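Local coordinates for protein branched-chain amino acid aminotransferase (Thermoproteus uzoniensis, PDB 5CE8) that transfers the amino group between branched-chain L-amino acids and 2-oxoglutarate, probably acting on leucine, isoleucine and valine, with pyridoxal 5'-phosphate as cofactor, at residues Lys135-Glu140 against Thr260-Thr265; Asn201-Arg206 against Glu254-Gly259. All coordinates share one frame; numbering follows the deposited sequence.

Strand 254-259 of contact 2 runs directly into segment 260-265 of contact 1, and the centres of the two contacts lie about 12 Å apart. Gly259 and Thr260, where the strand passes into the turn, both lie at the PLP phosphate, which Thr260 binds, while Asn201 of the partner strand lies beside the pyridine ring, with Asn201 N 3.8 Å from PLP C6. At the end of segment 260-265 the chain turns a corner and comes back alongside strand 254-259: Thr265 N lies 2.8 Å from Phe257 O, a probable hydrogen bond, and Ile264 CG2 packs 3.7 Å from Phe256 CD2. The loop 135-140 lies against segment 260-265 and makes no contact with PLP.

Contact 1 of 2, residues Lys135-Glu140 against Thr260-Thr265; sequences KYLKVE and TAAEIT. With PLP (pyridoxal-5'-phosphate), chain D.
Tyr136 and Leu137 of the loop 135-140 rest on Ala261, Ala262 and Thr265 of segment 260-265. Along the Tyr136 side chain, CB comes first, 3.3 Å from Ala261 O and 3.8 Å from Ala261 CB. With CG anti to the backbone N (chi1 -168°), the ring then passes obliquely by the same methyl, CG and CD2 both bearing on Ala261 CB, before its outer part leads away from the segment; the residue also packs on Leu117 of a neighbouring subunit. Leu137 crosses Thr265 at about a right angle, CB lying 3.7 Å from Thr265 CG2, while CD1 reaches both that methyl and Ala262 CB. No direct hydrogen bond joins the segments. A water bridges them instead, donating to Leu137 O at 2.8 Å and to Ala262 O at 3.2 Å. Ala262 O also accepts from Thr265 OG1 at 2.7 Å, a bond that ties segment 260-265 to itself. At its start, Thr260 grips PLP O1P through both N and OG1, the latter at 2.7 Å. The segment touches helix 223-235 through Thr260 and Ile264, and strand 142-146 through Thr265, which shares Val142 with Leu137.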
# COMPACT_ATOMS: atom_id res chain seq x y z
N LYS A 135 -34.34 14.24 -13.66
CA LYS A 135 -33.08 13.47 -13.91
C LYS A 135 -31.80 14.05 -13.20
O LYS A 135 -31.71 15.28 -13.01
CB LYS A 135 -32.92 13.27 -15.45
CG LYS A 135 -34.01 12.35 -16.06
N TYR A 136 -30.86 13.16 -12.77
CA TYR A 136 -29.53 13.52 -12.14
C TYR A 136 -28.35 13.63 -13.13
O TYR A 136 -27.40 14.42 -12.93
CB TYR A 136 -29.11 12.49 -11.05
CG TYR A 136 -27.93 12.89 -10.15
CD1 TYR A 136 -27.91 14.14 -9.52
CD2 TYR A 136 -26.87 12.00 -9.87
CE1 TYR A 136 -26.89 14.52 -8.66
CE2 TYR A 136 -25.79 12.39 -9.02
CZ TYR A 136 -25.82 13.65 -8.40
OH TYR A 136 -24.83 14.08 -7.54
N LEU A 137 -28.38 12.80 -14.17
CA LEU A 137 -27.40 12.84 -15.23
C LEU A 137 -28.10 12.80 -16.56
O LEU A 137 -29.15 12.16 -16.67
CB LEU A 137 -26.48 11.62 -15.11
CG LEU A 137 -25.66 11.44 -13.84
CD1 LEU A 137 -24.84 10.13 -13.83
CD2 LEU A 137 -24.77 12.67 -13.58
N LYS A 138 -27.47 13.42 -17.57
CA LYS A 138 -27.94 13.40 -18.98
C LYS A 138 -28.42 11.99 -19.42
O LYS A 138 -27.70 11.02 -19.25
CB LYS A 138 -26.87 13.88 -19.98
CG LYS A 138 -25.90 15.04 -19.67
CD LYS A 138 -25.02 15.32 -20.94
CE LYS A 138 -23.81 16.27 -20.74
NZ LYS A 138 -22.39 15.89 -21.15
N VAL A 139 -29.63 11.86 -19.97
CA VAL A 139 -30.18 10.51 -20.32
C VAL A 139 -29.39 9.87 -21.46
O VAL A 139 -29.07 8.62 -21.49
CB VAL A 139 -31.71 10.53 -20.64
CG1 VAL A 139 -32.07 11.54 -21.76
CG2 VAL A 139 -32.19 9.12 -21.00
N GLU A 140 -29.02 10.72 -22.40
CA GLU A 140 -28.25 10.29 -23.58
C GLU A 140 -26.81 9.90 -23.31
O GLU A 140 -26.17 9.43 -24.23
CB GLU A 140 -28.32 11.31 -24.74
CG GLU A 140 -27.54 12.59 -24.55
CD GLU A 140 -28.13 13.46 -23.47
OE1 GLU A 140 -29.29 13.20 -23.06
OE2 GLU A 140 -27.42 14.41 -23.05
N THR A 260 -29.96 5.32 -7.61
CA THR A 260 -31.31 5.66 -7.44
C THR A 260 -31.51 6.92 -8.24
O THR A 260 -32.43 6.94 -9.07
CB THR A 260 -31.75 5.76 -5.97
OG1 THR A 260 -31.85 4.43 -5.42
CG2 THR A 260 -33.17 6.44 -5.82
N ALA A 261 -30.67 7.97 -8.02
CA ALA A 261 -30.84 9.26 -8.70
C ALA A 261 -30.41 9.15 -10.14
O ALA A 261 -31.01 9.74 -11.03
CB ALA A 261 -30.04 10.38 -8.00
N ALA A 262 -29.34 8.40 -10.36
CA ALA A 262 -28.80 8.22 -11.71
C ALA A 262 -29.65 7.36 -12.66
O ALA A 262 -29.49 7.49 -13.91
CB ALA A 262 -27.38 7.59 -11.59
N GLU A 263 -30.46 6.43 -12.10
CA GLU A 263 -31.15 5.38 -12.89
C GLU A 263 -30.05 4.59 -13.65
O GLU A 263 -29.15 4.03 -12.99
CB GLU A 263 -32.25 6.02 -13.74
CG GLU A 263 -33.20 6.88 -12.85
CD GLU A 263 -34.39 7.50 -13.57
OE1 GLU A 263 -35.54 7.53 -13.04
OE2 GLU A 263 -34.17 8.03 -14.65
N ILE A 264 -30.14 4.50 -14.96
CA ILE A 264 -29.15 3.78 -15.81
C ILE A 264 -28.66 4.82 -16.76
O ILE A 264 -29.41 5.22 -17.64
CB ILE A 264 -29.80 2.60 -16.63
CG1 ILE A 264 -30.79 1.77 -15.76
CG2 ILE A 264 -28.73 1.69 -17.26
CD1 ILE A 264 -30.18 1.09 -14.55
N THR A 265 -27.44 5.32 -16.56
CA THR A 265 -26.92 6.40 -17.40
C THR A 265 -25.75 5.79 -18.14
O THR A 265 -24.80 5.35 -17.48
CB THR A 265 -26.54 7.60 -16.52
OG1 THR A 265 -27.71 8.12 -15.90
CG2 THR A 265 -25.80 8.68 -17.31
N1 PLP D . -22.54 4.45 -4.69
C2 PLP D . -22.43 5.16 -3.57
C2A PLP D . -21.10 5.63 -3.08
C3 PLP D . -23.62 5.58 -2.84
O3 PLP D . -23.50 6.40 -1.72
C4 PLP D . -24.95 5.14 -3.35
C4A PLP D . -26.25 5.49 -2.66
C5 PLP D . -24.92 4.32 -4.60
C6 PLP D . -23.66 4.04 -5.19
C5A PLP D . -26.14 3.83 -5.33
O4P PLP D . -26.97 3.09 -4.52
P PLP D . -28.49 2.95 -4.91
O1P PLP D . -29.15 4.37 -5.00
O2P PLP D . -28.54 2.09 -6.10
O3P PLP D . -29.22 2.30 -3.76
O HOH W 1 -30.08 9.60 -16.21

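Contact 2 of 2, residues Asn201-Arg206 against Glu254-Gly259; sequences NIFIVR and EAFFVG. With PLP (pyridoxal-5'-phosphate), chain D.
Asn201 and Val258 form the first of five antiparallel pairs that join strands 201-206 and 254-259, whose axes approach to 4.5 Å. Asn201, Phe203 and Val205 face Val258, Phe256 and Glu254 in the hydrogen-bonded pairs. Five backbone bonds are firm, beginning with Asn201 N to Val258 O at 2.7 Å, while Glu254 N to Val205 O is weak at 3.5 Å. CA-H...O contacts from the non-hydrogen-bonded positions supplement these bonds, among them Phe257 CA to Asn201 O at 3.2 Å.

The aromatic contact is made by Phe203 and Phe256. Their planes are almost parallel, 2° apart, but the rings are slid so far that they barely overlap, with centroids separated by 5.1 Å. What lies over the Phe256 face is Phe203 CB, in a CH-pi contact 3.6 Å from the ring centroid and displaced toward the CZ end. Phe256 CG sits between the backbone N and carbonyl carbon (chi1 61°), which carries its ring across to the neighbouring strand.

Apolar packing extends this layer: Val258 CG2 meets the edge of the Phe203 ring, 3.6 Å from CE1, and also touches Asn201 CB. On the opposite face, Ile202 and Phe257 lie side by side, with Ile202 CG1 4.0 Å from Phe257 CE1, and Ile204 CG2 touches Ala255 CB.

Polar side chains finish the two ends. Val205 lies alongside Glu254, whose chain is extended beyond CG and whose carboxylate bonds to Thr281 OG1 and Ile280 N at the start of helix 279-292. The amide of Asn201 lies beside PLP C6, its ND2 bonded to Leu220 O. Within the mixed sheet, the chemistry therefore combines a buried, largely apolar strand pair with polar groups whose partners lie beyond it, and the pairing holds Asn201 and Gly259 at the cofactor.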
# COMPACT_ATOMS: atom_id res chain seq x y z
N ASN A 201 -22.98 3.30 -8.81
CA ASN A 201 -22.17 2.08 -9.08
C ASN A 201 -21.90 2.11 -10.56
O ASN A 201 -22.53 2.89 -11.33
CB ASN A 201 -22.82 0.79 -8.70
CG ASN A 201 -23.01 0.64 -7.17
OD1 ASN A 201 -24.10 0.58 -6.73
ND2 ASN A 201 -21.95 0.65 -6.41
N ILE A 202 -20.91 1.35 -10.96
CA ILE A 202 -20.39 1.36 -12.36
C ILE A 202 -20.46 -0.06 -12.92
O ILE A 202 -20.18 -1.05 -12.21
CB ILE A 202 -18.89 1.73 -12.43
CG1 ILE A 202 -18.65 3.01 -11.69
CG2 ILE A 202 -18.39 1.93 -13.88
CD1 ILE A 202 -17.19 3.48 -11.70
N PHE A 203 -20.84 -0.16 -14.21
CA PHE A 203 -20.86 -1.40 -14.97
C PHE A 203 -20.11 -1.22 -16.30
O PHE A 203 -20.26 -0.21 -17.00
CB PHE A 203 -22.32 -1.83 -15.28
CG PHE A 203 -23.03 -2.49 -14.16
CD1 PHE A 203 -23.69 -1.73 -13.22
CD2 PHE A 203 -23.25 -3.86 -14.15
CE1 PHE A 203 -24.40 -2.28 -12.18
CE2 PHE A 203 -24.00 -4.42 -13.09
CZ PHE A 203 -24.55 -3.64 -12.11
N ILE A 204 -19.33 -2.21 -16.72
CA ILE A 204 -18.89 -2.15 -18.10
C ILE A 204 -19.45 -3.33 -18.89
O ILE A 204 -19.78 -4.29 -18.33
CB ILE A 204 -17.35 -2.07 -18.20
CG1 ILE A 204 -16.71 -3.34 -17.67
CG2 ILE A 204 -16.88 -0.77 -17.50
CD1 ILE A 204 -15.22 -3.39 -17.94
N VAL A 205 -19.39 -3.27 -20.22
CA VAL A 205 -19.59 -4.46 -21.04
C VAL A 205 -18.30 -4.71 -21.79
O VAL A 205 -17.73 -3.89 -22.37
CB VAL A 205 -20.76 -4.43 -21.96
CG1 VAL A 205 -21.00 -5.76 -22.60
CG2 VAL A 205 -22.04 -4.10 -21.24
N ARG A 206 -17.83 -5.93 -21.73
CA ARG A 206 -16.54 -6.23 -22.30
C ARG A 206 -16.78 -7.56 -22.92
O ARG A 206 -16.91 -8.56 -22.21
CB ARG A 206 -15.50 -6.28 -21.23
CG ARG A 206 -14.13 -6.73 -21.67
CD ARG A 206 -13.16 -6.64 -20.50
NE ARG A 206 -11.82 -6.98 -20.98
CZ ARG A 206 -11.44 -8.21 -21.24
NH1 ARG A 206 -12.27 -9.23 -21.04
NH2 ARG A 206 -10.21 -8.45 -21.69
N GLU A 254 -18.85 -0.91 -23.81
CA GLU A 254 -19.88 -0.04 -23.21
C GLU A 254 -19.61 0.12 -21.75
O GLU A 254 -18.88 -0.69 -21.13
CB GLU A 254 -21.37 -0.57 -23.26
CG GLU A 254 -21.83 -1.39 -24.40
CD GLU A 254 -23.27 -1.86 -24.25
OE1 GLU A 254 -24.14 -1.08 -23.71
OE2 GLU A 254 -23.52 -2.98 -24.76
N ALA A 255 -20.23 1.16 -21.20
CA ALA A 255 -20.14 1.53 -19.77
C ALA A 255 -21.32 2.35 -19.36
O ALA A 255 -21.92 3.09 -20.16
CB ALA A 255 -18.85 2.29 -19.45
N PHE A 256 -21.73 2.12 -18.14
CA PHE A 256 -22.81 2.87 -17.53
C PHE A 256 -22.74 2.92 -15.99
O PHE A 256 -22.23 2.03 -15.33
CB PHE A 256 -24.19 2.35 -17.99
CG PHE A 256 -24.51 0.92 -17.66
CD1 PHE A 256 -24.07 -0.11 -18.48
CD2 PHE A 256 -25.32 0.58 -16.57
CE1 PHE A 256 -24.45 -1.46 -18.25
CE2 PHE A 256 -25.69 -0.74 -16.36
CZ PHE A 256 -25.20 -1.78 -17.15
N PHE A 257 -23.29 4.01 -15.47
CA PHE A 257 -23.52 4.24 -14.06
C PHE A 257 -24.97 3.88 -13.72
O PHE A 257 -25.91 4.03 -14.55
CB PHE A 257 -23.47 5.72 -13.75
CG PHE A 257 -22.12 6.34 -13.75
CD1 PHE A 257 -21.16 5.93 -12.88
CD2 PHE A 257 -21.80 7.41 -14.65
CE1 PHE A 257 -19.93 6.57 -12.83
CE2 PHE A 257 -20.57 8.01 -14.62
CZ PHE A 257 -19.62 7.60 -13.69
N VAL A 258 -25.15 3.42 -12.46
CA VAL A 258 -26.45 3.05 -11.91
C VAL A 258 -26.53 3.65 -10.49
O VAL A 258 -25.46 3.76 -9.80
CB VAL A 258 -26.76 1.53 -11.95
CG1 VAL A 258 -26.53 0.99 -13.35
CG2 VAL A 258 -25.92 0.77 -10.98
N GLY A 259 -27.75 4.10 -10.14
CA GLY A 259 -28.03 4.64 -8.85
C GLY A 259 -29.45 5.11 -8.84
O GLY A 259 -30.08 5.27 -9.91
N1 PLP D . -22.54 4.45 -4.69
C2 PLP D . -22.43 5.16 -3.57
C2A PLP D . -21.10 5.63 -3.08
C3 PLP D . -23.62 5.58 -2.84
O3 PLP D . -23.50 6.40 -1.72
C4 PLP D . -24.95 5.14 -3.35
C4A PLP D . -26.25 5.49 -2.66
C5 PLP D . -24.92 4.32 -4.60
C6 PLP D . -23.66 4.04 -5.19
C5A PLP D . -26.14 3.83 -5.33
O4P PLP D . -26.97 3.09 -4.52
P PLP D . -28.49 2.95 -4.91
O1P PLP D . -29.15 4.37 -5.00
O2P PLP D . -28.54 2.09 -6.10
O3P PLP D . -29.22 2.30 -3.76